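Local coordinates for protein thymidylate synthase (Enterobacteria phage T4, PDB 1TIS) that catalyses the reductive methylation of dUMP to dTMP, with 5,10-methylenetetrahydrofolate supplying both the one-carbon unit and the reducing equivalents, at residues D127-L132 and R136-S141; Q161-V164 and L169-Q172; Q112-D115 and Q121-E124; A199-L204 and K255-Y260; I60-G65 and P155-Y160. All coordinates share one frame; numbering follows the deposited sequence.

Five contacts illustrate how thymidylate synthase packs its helices on a central mixed sheet. Contact 5 opens first along the chain, at helix 53-64, and closes at strand 157-164; contacts 3 and then 1 fall within that long excursion, and contacts 2 and 4 follow it. Contacts 1 and 3 share helix 121-131, with centres about 11 Å apart, whereas contacts 2 and 5 share strand 157-164, with centres about 16 Å apart. Contact 4 joins helices 184-202 and 254-262, and Leu-258 on the latter touches residues of contacts 3 and 5. The chain thereby ties the arginines that probably bind the dUMP phosphate (contact 1) and its probable nucleophile (contact 5) to one sheet and its helical cover.

Contact 1: D127-L132 and R136-S141; sequences DRIKKL and RRQIVS. With PO4 (phosphate ion), chain B.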
# COMPACT_ATOMS: atom_id res chain seq x y z
N ASP A 127 -7.03 19.36 3.04
CA ASP A 127 -6.41 20.40 3.83
C ASP A 127 -4.91 20.12 3.99
O ASP A 127 -4.19 21.02 3.59
CB ASP A 127 -7.06 20.50 5.21
CG ASP A 127 -8.52 20.98 5.19
OD1 ASP A 127 -8.94 21.60 4.22
OD2 ASP A 127 -9.23 20.74 6.18
N ARG A 128 -4.33 18.98 4.47
CA ARG A 128 -2.87 18.80 4.55
C ARG A 128 -2.15 19.25 3.30
O ARG A 128 -1.20 20.01 3.44
CB ARG A 128 -2.43 17.35 4.75
CG ARG A 128 -3.04 16.74 6.01
CD ARG A 128 -2.17 15.67 6.72
NE ARG A 128 -1.14 16.22 7.63
CZ ARG A 128 -1.02 15.84 8.90
NH1 ARG A 128 -1.78 14.88 9.43
NH2 ARG A 128 -0.11 16.41 9.67
N ILE A 129 -2.67 18.95 2.10
CA ILE A 129 -2.10 19.40 0.83
C ILE A 129 -2.17 20.91 0.75
O ILE A 129 -1.24 21.57 0.29
CB ILE A 129 -2.85 18.95 -0.43
CG1 ILE A 129 -3.51 17.57 -0.34
CG2 ILE A 129 -1.79 19.08 -1.53
CD1 ILE A 129 -2.70 16.27 -0.47
N LYS A 130 -3.30 21.47 1.15
CA LYS A 130 -3.47 22.91 1.13
C LYS A 130 -2.56 23.59 2.15
O LYS A 130 -2.25 24.78 2.05
CB LYS A 130 -4.87 23.38 1.54
CG LYS A 130 -6.13 22.94 0.85
CD LYS A 130 -6.26 23.41 -0.57
CE LYS A 130 -7.68 23.10 -0.94
NZ LYS A 130 -8.57 24.00 -0.25
N LYS A 131 -2.12 22.87 3.15
CA LYS A 131 -1.63 23.57 4.29
C LYS A 131 -0.26 23.08 4.67
O LYS A 131 0.59 23.91 4.82
CB LYS A 131 -2.75 23.33 5.29
CG LYS A 131 -2.85 24.03 6.62
CD LYS A 131 -3.88 23.20 7.39
CE LYS A 131 -5.28 23.76 7.26
NZ LYS A 131 -5.55 24.50 8.48
N LEU A 132 0.07 21.81 4.86
CA LEU A 132 1.43 21.39 5.14
C LEU A 132 2.03 20.72 3.90
O LEU A 132 2.68 19.70 4.06
CB LEU A 132 1.44 20.40 6.34
CG LEU A 132 1.91 20.73 7.77
CD1 LEU A 132 2.30 22.19 7.93
CD2 LEU A 132 0.76 20.39 8.72
N ARG A 136 4.22 14.07 4.78
CA ARG A 136 4.18 12.71 4.21
C ARG A 136 2.93 11.89 4.61
O ARG A 136 2.50 11.01 3.87
CB ARG A 136 5.47 11.94 4.62
CG ARG A 136 6.77 12.63 4.18
CD ARG A 136 6.86 13.10 2.70
NE ARG A 136 7.82 14.20 2.48
CZ ARG A 136 7.95 14.91 1.34
NH1 ARG A 136 7.21 14.66 0.24
NH2 ARG A 136 8.87 15.88 1.27
N ARG A 137 2.25 12.18 5.73
CA ARG A 137 1.07 11.47 6.20
C ARG A 137 -0.18 11.76 5.37
O ARG A 137 -1.27 11.84 5.96
CB ARG A 137 0.88 11.87 7.70
CG ARG A 137 2.08 11.52 8.56
CD ARG A 137 2.43 12.38 9.78
NE ARG A 137 3.72 11.88 10.32
CZ ARG A 137 4.40 12.35 11.39
NH1 ARG A 137 3.99 13.37 12.16
NH2 ARG A 137 5.54 11.72 11.71
N GLN A 138 -0.23 11.93 4.04
CA GLN A 138 -1.49 12.39 3.43
C GLN A 138 -2.08 11.32 2.56
O GLN A 138 -2.16 11.40 1.33
CB GLN A 138 -1.21 13.72 2.67
CG GLN A 138 0.03 13.93 1.79
CD GLN A 138 0.28 15.38 1.35
OE1 GLN A 138 -0.50 16.28 1.68
NE2 GLN A 138 1.33 15.75 0.61
N ILE A 139 -2.53 10.36 3.37
CA ILE A 139 -2.94 8.98 3.02
C ILE A 139 -4.44 8.67 3.14
O ILE A 139 -4.97 9.21 4.12
CB ILE A 139 -2.15 8.01 3.95
CG1 ILE A 139 -0.69 8.32 3.90
CG2 ILE A 139 -2.38 6.58 3.55
CD1 ILE A 139 0.13 7.26 4.63
N VAL A 140 -5.23 7.94 2.33
CA VAL A 140 -6.57 7.60 2.78
C VAL A 140 -6.80 6.11 2.57
O VAL A 140 -6.84 5.54 1.50
CB VAL A 140 -7.76 8.49 2.11
CG1 VAL A 140 -7.17 9.73 1.51
CG2 VAL A 140 -8.57 7.77 1.06
N SER A 141 -6.80 5.41 3.68
CA SER A 141 -6.98 3.98 3.74
C SER A 141 -8.45 3.74 3.58
O SER A 141 -9.24 4.52 4.13
CB SER A 141 -6.50 3.49 5.08
OG SER A 141 -6.76 2.11 5.32
P PO4 B . 7.21 11.27 8.86
O1 PO4 B . 7.67 12.54 9.75
O2 PO4 B . 8.36 10.97 7.97
O3 PO4 B . 6.01 11.79 8.16
O4 PO4 B . 6.98 10.28 9.92
O HOH W 1 -2.87 12.03 8.25
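Ile-129 and Gln-138 meet where the last turn of helix 121-131 faces the arginine-bearing loop that follows it, the loop that, as in other thymidylate synthases, probably helps bind dUMP. Their side chains cross at about a right angle. The tip of the isoleucine, CD1, comes up to the amide end of the glutamine, 3.6 Å from Gln-138 CD. Gln-138 gets there with CG set between its own backbone N and carbonyl carbon (chi1 43°) and the chain running straight out beyond it. Its OE1 therefore faces aliphatic carbon, including Arg-128 CB at 3.8 Å, while NE2 makes a weak hydrogen bond to Pro-133 O.

One residue earlier on the helix, Arg-128 brings one face of its guanidinium over Arg-137 CB, with NH1 4.4 Å from that carbon. The bends at chi2 and chi3 carry the group across, and a salt bridge from NE to Asp-135 holds its charged end. A water spans the remaining distance: it donates to Arg-137 O at 2.8 Å and receives a weak bond from Arg-128 NH1.

Arg-137 itself leads away from the helix toward a bound phosphate, probably from the crystallisation liquor, which may mark the place of the nucleotide phosphate. Arg-136 contributes its aliphatic part, CB lying 3.6 Å from phosphate O3, and Arg-176 of the second subunit adds a hydrogen bond. At the guanidinium edge, Arg-137 NH2 donates to phosphate O4 over 2.7 Å, with an N-H...O angle of 149°.

Contact 2: Q161-V164 and L169-Q172; sequences QFNV and LDLQ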
# COMPACT_ATOMS: atom_id res chain seq x y z
N GLN A 161 -1.44 7.42 -1.31
CA GLN A 161 -0.52 8.39 -0.74
C GLN A 161 -0.50 9.52 -1.76
O GLN A 161 -0.54 9.25 -2.96
CB GLN A 161 0.87 7.76 -0.65
CG GLN A 161 1.66 7.61 0.64
CD GLN A 161 2.33 8.89 1.09
OE1 GLN A 161 1.84 10.00 0.87
NE2 GLN A 161 3.48 8.83 1.73
N PHE A 162 -0.44 10.77 -1.33
CA PHE A 162 -0.27 11.90 -2.23
C PHE A 162 1.09 12.46 -1.89
O PHE A 162 1.48 12.45 -0.72
CB PHE A 162 -1.19 13.06 -2.02
CG PHE A 162 -2.63 12.93 -2.43
CD1 PHE A 162 -2.99 12.94 -3.78
CD2 PHE A 162 -3.59 12.85 -1.45
CE1 PHE A 162 -4.33 12.87 -4.16
CE2 PHE A 162 -4.91 12.77 -1.85
CZ PHE A 162 -5.30 12.79 -3.19
N ASN A 163 1.77 13.05 -2.87
CA ASN A 163 3.10 13.66 -2.70
C ASN A 163 3.00 14.99 -3.40
O ASN A 163 2.36 15.07 -4.46
CB ASN A 163 4.18 12.86 -3.39
CG ASN A 163 5.46 12.71 -2.61
OD1 ASN A 163 5.55 11.93 -1.67
ND2 ASN A 163 6.54 13.37 -3.00
N VAL A 164 3.56 16.06 -2.86
CA VAL A 164 3.55 17.37 -3.53
C VAL A 164 4.98 17.68 -4.04
O VAL A 164 5.91 17.72 -3.22
CB VAL A 164 3.05 18.41 -2.49
CG1 VAL A 164 2.92 19.76 -3.17
CG2 VAL A 164 1.72 17.98 -1.89
N LEU A 169 1.13 17.43 -7.99
CA LEU A 169 0.47 16.59 -7.03
C LEU A 169 0.68 15.21 -7.55
O LEU A 169 0.57 14.99 -8.76
CB LEU A 169 -1.01 16.88 -6.99
CG LEU A 169 -1.86 16.06 -6.08
CD1 LEU A 169 -1.46 16.29 -4.63
CD2 LEU A 169 -3.29 16.45 -6.35
N ASP A 170 0.96 14.24 -6.72
CA ASP A 170 1.18 12.91 -7.24
C ASP A 170 0.27 11.98 -6.46
O ASP A 170 0.07 12.29 -5.28
CB ASP A 170 2.65 12.53 -7.05
CG ASP A 170 3.71 13.49 -7.61
OD1 ASP A 170 3.53 14.09 -8.67
OD2 ASP A 170 4.75 13.61 -6.97
N LEU A 171 -0.31 10.92 -7.03
CA LEU A 171 -1.11 10.01 -6.24
C LEU A 171 -0.60 8.61 -6.47
O LEU A 171 -0.18 8.30 -7.58
CB LEU A 171 -2.60 10.03 -6.63
CG LEU A 171 -3.56 9.17 -5.75
CD1 LEU A 171 -4.91 9.83 -5.80
CD2 LEU A 171 -3.68 7.73 -6.23
N GLN A 172 -0.68 7.71 -5.50
CA GLN A 172 -0.29 6.31 -5.70
C GLN A 172 -1.26 5.35 -4.99
O GLN A 172 -1.43 5.41 -3.78
CB GLN A 172 1.14 6.11 -5.18
CG GLN A 172 1.46 4.65 -5.07
CD GLN A 172 2.87 4.42 -4.66
OE1 GLN A 172 3.54 3.70 -5.38
NE2 GLN A 172 3.43 4.98 -3.61
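Phe-162 packs against Leu-169 and Leu-171 across a beta hairpin, strand 157-164 returning as strand 168-179, and shows how one aromatic residue can meet its partner strand atom by atom. At its base, Phe-162 CA directs a CA-H...O contact to Asp-170 O. CB stays near that same oxygen, at 3.6 Å. With CG lying beside the backbone N (chi1 -73°), the ring is brought alongside the neighbouring strand, and its CD1 edge faces Asp-170 O. CD1 also touches Leu-169 CD1, diagonally placed on the hairpin, at 3.8 Å. Farther out, CE1 reaches CD1 of Leu-171, the residue directly across in this non-hydrogen-bonded pair, at 3.5 Å; CZ is 4.0 Å from the same methyl. Both leucines approach the ring obliquely.

The flanking pairs, Gln-161 with Gln-172 and Asn-163 with Asp-170, are hydrogen-bonded, each by two reciprocal backbone bonds, the shortest being Asp-170 N to Asn-163 O at 2.8 Å.

Side chains divide sharply. Those of Phe-162, Leu-169 and Leu-171 turn to helices 121-131 and 184-202. Those of Gln-161, Asn-163, Asp-170 and Gln-172 take the opposite face, where Phe-30 of the second subunit packs and Gln-172 NE2 donates to Gly-213 O of that subunit. The result is a two-sided hairpin, apolar toward its own helices and polar toward the dimer partner.

Contact 3: Q112-D115 and Q121-E124; sequences QWRD and QIIE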
# COMPACT_ATOMS: atom_id res chain seq x y z
N GLN A 112 -15.95 4.62 3.99
CA GLN A 112 -14.60 4.72 4.56
C GLN A 112 -13.86 5.94 4.06
O GLN A 112 -12.83 6.28 4.64
CB GLN A 112 -13.71 3.57 4.24
CG GLN A 112 -14.43 2.28 4.49
CD GLN A 112 -14.65 1.99 5.94
OE1 GLN A 112 -14.01 2.55 6.82
NE2 GLN A 112 -15.56 1.09 6.24
N TRP A 113 -14.28 6.68 3.02
CA TRP A 113 -13.53 7.86 2.62
C TRP A 113 -14.00 9.00 3.48
O TRP A 113 -13.23 9.72 4.10
CB TRP A 113 -13.76 8.18 1.14
CG TRP A 113 -13.02 7.19 0.24
CD1 TRP A 113 -12.37 6.07 0.72
CD2 TRP A 113 -12.92 7.27 -1.11
NE1 TRP A 113 -11.88 5.47 -0.31
CE2 TRP A 113 -12.18 6.16 -1.41
CE3 TRP A 113 -13.33 8.13 -2.10
CZ2 TRP A 113 -11.84 5.87 -2.70
CZ3 TRP A 113 -12.99 7.85 -3.40
CH2 TRP A 113 -12.24 6.74 -3.69
N ARG A 114 -15.31 9.03 3.65
CA ARG A 114 -15.96 10.13 4.30
C ARG A 114 -16.16 9.89 5.77
O ARG A 114 -16.36 10.83 6.51
CB ARG A 114 -17.26 10.33 3.58
CG ARG A 114 -17.04 10.46 2.04
CD ARG A 114 -16.38 11.75 1.58
NE ARG A 114 -17.23 12.82 2.01
CZ ARG A 114 -16.74 13.93 2.54
NH1 ARG A 114 -15.47 14.23 2.48
NH2 ARG A 114 -17.57 14.81 3.07
N ASP A 115 -16.03 8.68 6.26
CA ASP A 115 -16.37 8.36 7.62
C ASP A 115 -15.54 7.21 8.19
O ASP A 115 -16.12 6.33 8.82
CB ASP A 115 -17.86 8.07 7.59
CG ASP A 115 -18.54 7.79 8.93
OD1 ASP A 115 -18.08 8.31 9.95
OD2 ASP A 115 -19.54 7.07 8.95
N GLN A 121 -11.97 11.55 6.05
CA GLN A 121 -10.67 11.64 5.38
C GLN A 121 -10.63 12.20 3.96
O GLN A 121 -9.51 12.33 3.47
CB GLN A 121 -10.01 10.25 5.44
CG GLN A 121 -10.58 8.98 4.82
CD GLN A 121 -9.79 7.77 5.26
OE1 GLN A 121 -8.59 7.84 5.50
NE2 GLN A 121 -10.34 6.60 5.51
N ILE A 122 -11.70 12.57 3.21
CA ILE A 122 -11.50 13.27 1.93
C ILE A 122 -11.30 14.70 2.36
O ILE A 122 -10.21 15.24 2.24
CB ILE A 122 -12.72 13.24 0.92
CG1 ILE A 122 -12.67 11.92 0.14
CG2 ILE A 122 -12.67 14.42 -0.09
CD1 ILE A 122 -11.46 11.80 -0.82
N ILE A 123 -12.30 15.33 2.93
CA ILE A 123 -12.18 16.70 3.35
C ILE A 123 -10.93 16.96 4.14
O ILE A 123 -10.34 18.01 3.85
CB ILE A 123 -13.46 17.04 4.15
CG1 ILE A 123 -14.23 17.82 3.13
CG2 ILE A 123 -13.26 17.69 5.50
CD1 ILE A 123 -15.62 18.20 3.63
N GLU A 124 -10.40 16.10 5.00
CA GLU A 124 -9.24 16.61 5.67
C GLU A 124 -7.88 16.33 5.02
O GLU A 124 -6.83 16.93 5.35
CB GLU A 124 -9.35 16.13 7.08
CG GLU A 124 -8.86 14.72 7.25
CD GLU A 124 -7.89 14.71 8.41
OE1 GLU A 124 -6.76 15.19 8.24
OE2 GLU A 124 -8.29 14.25 9.48
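In the helix-loop-helix connection between helix 109-114 and helix 121-131, Gln-121 reaches back to Gln-112 and bridges the two ends of the loop. Gln-121 NE2 donates to Gln-112 O over 2.7 Å with an N-H...O angle of 165°. The acceptor lies in the plane of the donating amide and the donor sits almost in line with the C=O bond, so the geometry is close to straight at both ends. An extended chain beyond CG, itself tucked between the backbone N and carbonyl carbon (chi1 61°), gives the amide this span.

Beside this polar tie runs an aliphatic one. Trp-113 CB rests 4.0 Å from Ile-122 CG1, and the indole continues away from the second helix. The CB of Arg-114 points away from that helix, but the chain folds back through chi2 and chi3, laying CD 4.0 Å from Ile-122 CG1. Its guanidinium presents an edge to the second helix: NH1 is nearest Ile-122 CB, at 3.3 Å, and NH2 stands 4.0 Å from Ile-123 CD1. Since NH1 also makes a salt bridge to Asp-120, the charged end is held at the start of helix 121-131 while its stem packs on isoleucine.

Leu-258 of helix 254-262 covers Arg-114, Ile-122 and Ile-123 together. Trp-113 meets Phe-62 of helix 53-64 edge-to-face, and on the dimer side Gln-121 packs on Pro-145 of the second subunit.

Contact 4: A199-L204 and K255-Y260; sequences AKMCNL and KEQLKY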
# COMPACT_ATOMS: atom_id res chain seq x y z
N ALA A 199 -5.92 18.37 -7.64
CA ALA A 199 -5.02 19.40 -8.10
C ALA A 199 -5.85 20.60 -8.41
O ALA A 199 -5.30 21.67 -8.15
CB ALA A 199 -4.36 19.09 -9.35
N LYS A 200 -7.12 20.58 -8.86
CA LYS A 200 -7.84 21.83 -9.09
C LYS A 200 -8.29 22.53 -7.78
O LYS A 200 -8.44 23.76 -7.70
CB LYS A 200 -9.04 21.56 -10.00
CG LYS A 200 -9.79 22.85 -10.39
CD LYS A 200 -8.90 23.62 -11.36
CE LYS A 200 -8.89 25.16 -11.28
NZ LYS A 200 -7.92 25.68 -12.25
N MET A 201 -8.45 21.78 -6.70
CA MET A 201 -8.82 22.36 -5.40
C MET A 201 -7.58 22.95 -4.82
O MET A 201 -7.58 24.12 -4.47
CB MET A 201 -9.33 21.33 -4.39
CG MET A 201 -10.71 20.77 -4.66
SD MET A 201 -10.96 19.27 -3.70
CE MET A 201 -11.59 19.86 -2.17
N CYS A 202 -6.49 22.18 -4.80
CA CYS A 202 -5.23 22.64 -4.24
C CYS A 202 -4.45 23.62 -5.15
O CYS A 202 -3.47 24.24 -4.75
CB CYS A 202 -4.41 21.36 -3.89
SG CYS A 202 -5.26 20.28 -2.72
N ASN A 203 -4.95 23.77 -6.38
CA ASN A 203 -4.37 24.55 -7.44
C ASN A 203 -2.88 24.19 -7.64
O ASN A 203 -1.88 24.93 -7.57
CB ASN A 203 -4.57 26.05 -7.13
CG ASN A 203 -4.33 26.95 -8.35
OD1 ASN A 203 -3.71 28.00 -8.21
ND2 ASN A 203 -4.80 26.67 -9.58
N LEU A 204 -2.77 22.92 -7.93
CA LEU A 204 -1.50 22.38 -8.22
C LEU A 204 -1.68 21.80 -9.61
O LEU A 204 -2.78 21.60 -10.13
CB LEU A 204 -1.17 21.33 -7.14
CG LEU A 204 -1.14 21.66 -5.62
CD1 LEU A 204 -0.22 20.71 -4.90
CD2 LEU A 204 -0.50 22.98 -5.34
N LYS A 255 -14.21 22.33 2.29
CA LYS A 255 -15.52 21.76 2.53
C LYS A 255 -16.57 22.31 1.52
O LYS A 255 -17.51 21.62 1.11
CB LYS A 255 -15.92 22.05 3.99
CG LYS A 255 -14.79 22.10 5.05
CD LYS A 255 -14.50 23.59 5.39
CE LYS A 255 -13.07 23.93 5.82
NZ LYS A 255 -12.14 23.84 4.71
N GLU A 256 -16.40 23.53 1.03
CA GLU A 256 -17.25 24.20 0.05
C GLU A 256 -16.92 23.86 -1.41
O GLU A 256 -17.75 23.95 -2.35
CB GLU A 256 -17.07 25.66 0.35
CG GLU A 256 -18.08 26.56 -0.23
CD GLU A 256 -19.47 26.04 0.00
OE1 GLU A 256 -19.94 26.08 1.14
OE2 GLU A 256 -20.06 25.59 -0.98
N GLN A 257 -15.66 23.42 -1.59
CA GLN A 257 -15.15 22.96 -2.87
C GLN A 257 -15.69 21.57 -3.23
O GLN A 257 -16.00 21.36 -4.41
CB GLN A 257 -13.63 22.87 -2.88
CG GLN A 257 -12.88 24.18 -2.72
CD GLN A 257 -11.38 24.02 -2.92
OE1 GLN A 257 -10.81 23.11 -2.35
NE2 GLN A 257 -10.68 24.80 -3.74
N LEU A 258 -15.79 20.60 -2.30
CA LEU A 258 -16.42 19.32 -2.65
C LEU A 258 -17.90 19.60 -2.90
O LEU A 258 -18.47 19.02 -3.81
CB LEU A 258 -16.41 18.25 -1.55
CG LEU A 258 -15.48 17.03 -1.36
CD1 LEU A 258 -15.99 16.27 -0.15
CD2 LEU A 258 -15.51 16.05 -2.53
N LYS A 259 -18.56 20.50 -2.15
CA LYS A 259 -20.00 20.74 -2.29
C LYS A 259 -20.36 21.00 -3.75
O LYS A 259 -21.23 20.37 -4.34
CB LYS A 259 -20.37 21.93 -1.40
CG LYS A 259 -21.85 22.18 -1.11
CD LYS A 259 -22.03 22.84 0.27
CE LYS A 259 -21.46 21.87 1.32
NZ LYS A 259 -21.45 22.44 2.65
N TYR A 260 -19.56 21.89 -4.34
CA TYR A 260 -19.65 22.16 -5.75
C TYR A 260 -19.25 20.94 -6.57
O TYR A 260 -20.01 20.63 -7.49
CB TYR A 260 -18.76 23.38 -6.06
CG TYR A 260 -19.67 24.57 -6.28
CD1 TYR A 260 -20.48 24.53 -7.41
CD2 TYR A 260 -19.76 25.61 -5.36
CE1 TYR A 260 -21.40 25.53 -7.63
CE2 TYR A 260 -20.68 26.63 -5.57
CZ TYR A 260 -21.47 26.55 -6.71
OH TYR A 260 -22.39 27.50 -6.98
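The flat amide of Gln-257 is met at its NE2 end by a backbone carbonyl and on one side of its plane by Met-201. Along the plane, Gln-257 NE2 donates to Met-201 O over 3.3 Å with a nearly straight N-H...O angle of 172°. Seen from the acceptor the approach is far from axial: the C=O...N angle is 105°, and the donor stands tilted out of the carbonyl plane. The same NE2 also donates to Phe-249 O, so the two amide hydrogens can serve two carbonyls and fix how the group is turned.

Out of the plane, Met-201 CB, CG and CE all stand on the same side of the amide. CG is the one most nearly above it, 3.7 Å from Gln-257 CD. Methionine and glutamine cross obliquely, and the bend at the last methionine torsion (chi3 88°) swings CE back toward the other helix, where it lies 3.7 Å from Gln-257 CB and 4.3 Å from Leu-258 N. Gln-257 OE1 thus has methionine carbons along one flank; its polar partner is Lys-130 NZ, by a weak hydrogen bond.

Met-201 belongs to the final turn of helix 184-202, after which Asn-203 leaves helical geometry with a positive phi, while Leu-204 N bonds back to Ala-199 O at 2.8 Å. Helix 121-131 packs beside both partners, Ile-126 touching Met-201 and Ile-122 touching Leu-258. Away from the active site, this is helix-to-helix packing in the helical layer of the thymidylate synthase fold, reinforced by one side-chain-to-backbone bond.

Contact 5: I60-G65 and P155-Y160; sequences IWFLSG and PCHMFY
Phe-62 and His-157 supply the aromatic contact, a meeting of rims in which neither ring lies over the other. The two side chains come from opposite directions, helix and strand, and Phe-62 CE2 stops 3.5 Å from His-157 NE2. Ring centroids are 6.0 Å apart with planes inclined at 39°. Tyr-109 fills out the cluster, stacking on Phe-62 and meeting the His-157 ring as well.

Hydrogen bonds hold each side separately. On the helix, Trp-61 O accepts from Ser-64 N and from Ser-64 OG, the latter over 2.8 Å on a lone pair. Gly-65 N returns to Phe-62 O at 3.2 Å, and the positive phi of this glycine completes a Schellman motif that ends helix 53-64. On the strand side, His-157 ND1 has a weak bond with Gln-175 OE1, and the hydroxyl of Tyr-109 bonds to Cys-156 N.

Buried packing of this kind, between a core helix and the start of strand 157-164, lies beside the thymidylate synthase active site, where Cys-156 is the probable nucleophile.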
# COMPACT_ATOMS: atom_id res chain seq x y z
N ILE A 60 -17.53 10.03 -8.33
CA ILE A 60 -18.18 11.12 -7.61
C ILE A 60 -18.99 10.62 -6.42
O ILE A 60 -18.98 11.21 -5.33
CB ILE A 60 -19.06 11.86 -8.62
CG1 ILE A 60 -18.14 12.51 -9.70
CG2 ILE A 60 -19.95 12.87 -7.85
CD1 ILE A 60 -18.72 12.70 -11.12
N TRP A 61 -19.67 9.49 -6.63
CA TRP A 61 -20.51 8.83 -5.64
C TRP A 61 -19.64 8.43 -4.45
O TRP A 61 -19.94 8.76 -3.29
CB TRP A 61 -21.16 7.65 -6.38
CG TRP A 61 -21.93 6.66 -5.57
CD1 TRP A 61 -23.07 7.03 -4.91
CD2 TRP A 61 -21.58 5.35 -5.34
NE1 TRP A 61 -23.44 5.95 -4.26
CE2 TRP A 61 -22.59 4.94 -4.49
CE3 TRP A 61 -20.60 4.47 -5.71
CZ2 TRP A 61 -22.62 3.65 -4.00
CZ3 TRP A 61 -20.63 3.18 -5.21
CH2 TRP A 61 -21.63 2.76 -4.37
N PHE A 62 -18.52 7.80 -4.75
CA PHE A 62 -17.47 7.45 -3.80
C PHE A 62 -17.15 8.66 -2.94
O PHE A 62 -17.29 8.60 -1.71
CB PHE A 62 -16.24 7.01 -4.61
CG PHE A 62 -16.18 5.55 -5.04
CD1 PHE A 62 -17.28 4.72 -4.98
CD2 PHE A 62 -14.96 5.01 -5.38
CE1 PHE A 62 -17.15 3.38 -5.24
CE2 PHE A 62 -14.83 3.67 -5.64
CZ PHE A 62 -15.93 2.86 -5.57
N LEU A 63 -16.88 9.80 -3.59
CA LEU A 63 -16.61 11.06 -2.92
C LEU A 63 -17.85 11.56 -2.20
O LEU A 63 -17.68 12.38 -1.30
CB LEU A 63 -16.11 12.07 -3.98
CG LEU A 63 -14.65 12.16 -4.48
CD1 LEU A 63 -14.50 13.28 -5.49
CD2 LEU A 63 -13.71 12.62 -3.39
N SER A 64 -19.10 11.16 -2.48
CA SER A 64 -20.23 11.66 -1.69
C SER A 64 -20.45 10.94 -0.34
O SER A 64 -21.28 11.37 0.48
CB SER A 64 -21.53 11.58 -2.51
OG SER A 64 -22.17 10.31 -2.61
N GLY A 65 -19.72 9.86 -0.02
CA GLY A 65 -19.95 9.13 1.23
C GLY A 65 -21.14 8.19 1.09
O GLY A 65 -21.59 7.60 2.08
N PRO A 155 -12.70 -3.66 -0.48
CA PRO A 155 -12.19 -2.81 -1.56
C PRO A 155 -11.08 -3.50 -2.31
O PRO A 155 -10.32 -4.18 -1.66
CB PRO A 155 -11.72 -1.55 -0.87
CG PRO A 155 -12.55 -1.52 0.38
CD PRO A 155 -12.49 -2.99 0.79
N CYS A 156 -10.96 -3.46 -3.63
CA CYS A 156 -9.75 -4.01 -4.23
C CYS A 156 -8.76 -2.85 -4.19
O CYS A 156 -7.57 -3.06 -3.90
CB CYS A 156 -9.94 -4.47 -5.70
SG CYS A 156 -11.03 -5.90 -5.96
N HIS A 157 -9.19 -1.60 -4.42
CA HIS A 157 -8.27 -0.48 -4.30
C HIS A 157 -8.45 0.07 -2.87
O HIS A 157 -9.51 0.62 -2.51
CB HIS A 157 -8.56 0.60 -5.38
CG HIS A 157 -9.97 0.89 -5.87
ND1 HIS A 157 -10.70 0.11 -6.64
CD2 HIS A 157 -10.70 2.04 -5.66
CE1 HIS A 157 -11.83 0.75 -6.89
NE2 HIS A 157 -11.84 1.90 -6.30
N MET A 158 -7.43 -0.09 -2.02
CA MET A 158 -7.57 0.21 -0.61
C MET A 158 -6.79 1.31 0.03
O MET A 158 -7.09 1.70 1.15
CB MET A 158 -7.29 -1.03 0.16
CG MET A 158 -5.86 -1.51 -0.03
SD MET A 158 -5.77 -3.19 0.62
CE MET A 158 -6.72 -3.76 -0.76
N PHE A 159 -5.81 1.87 -0.65
CA PHE A 159 -4.87 2.75 -0.02
C PHE A 159 -4.44 3.78 -1.02
O PHE A 159 -4.62 3.49 -2.21
CB PHE A 159 -3.77 1.87 0.35
CG PHE A 159 -3.20 2.16 1.67
CD1 PHE A 159 -4.02 2.11 2.78
CD2 PHE A 159 -1.86 2.44 1.74
CE1 PHE A 159 -3.49 2.33 4.03
CE2 PHE A 159 -1.33 2.67 2.99
CZ PHE A 159 -2.14 2.61 4.12
N TYR A 160 -3.89 4.93 -0.59
CA TYR A 160 -3.21 5.88 -1.47
C TYR A 160 -2.55 7.00 -0.73
O TYR A 160 -2.98 7.40 0.35
CB TYR A 160 -4.10 6.54 -2.57
CG TYR A 160 -5.44 7.19 -2.34
CD1 TYR A 160 -5.48 8.51 -1.95
CD2 TYR A 160 -6.62 6.51 -2.64
CE1 TYR A 160 -6.68 9.18 -1.85
CE2 TYR A 160 -7.84 7.19 -2.55
CZ TYR A 160 -7.84 8.52 -2.15
OH TYR A 160 -9.03 9.21 -1.99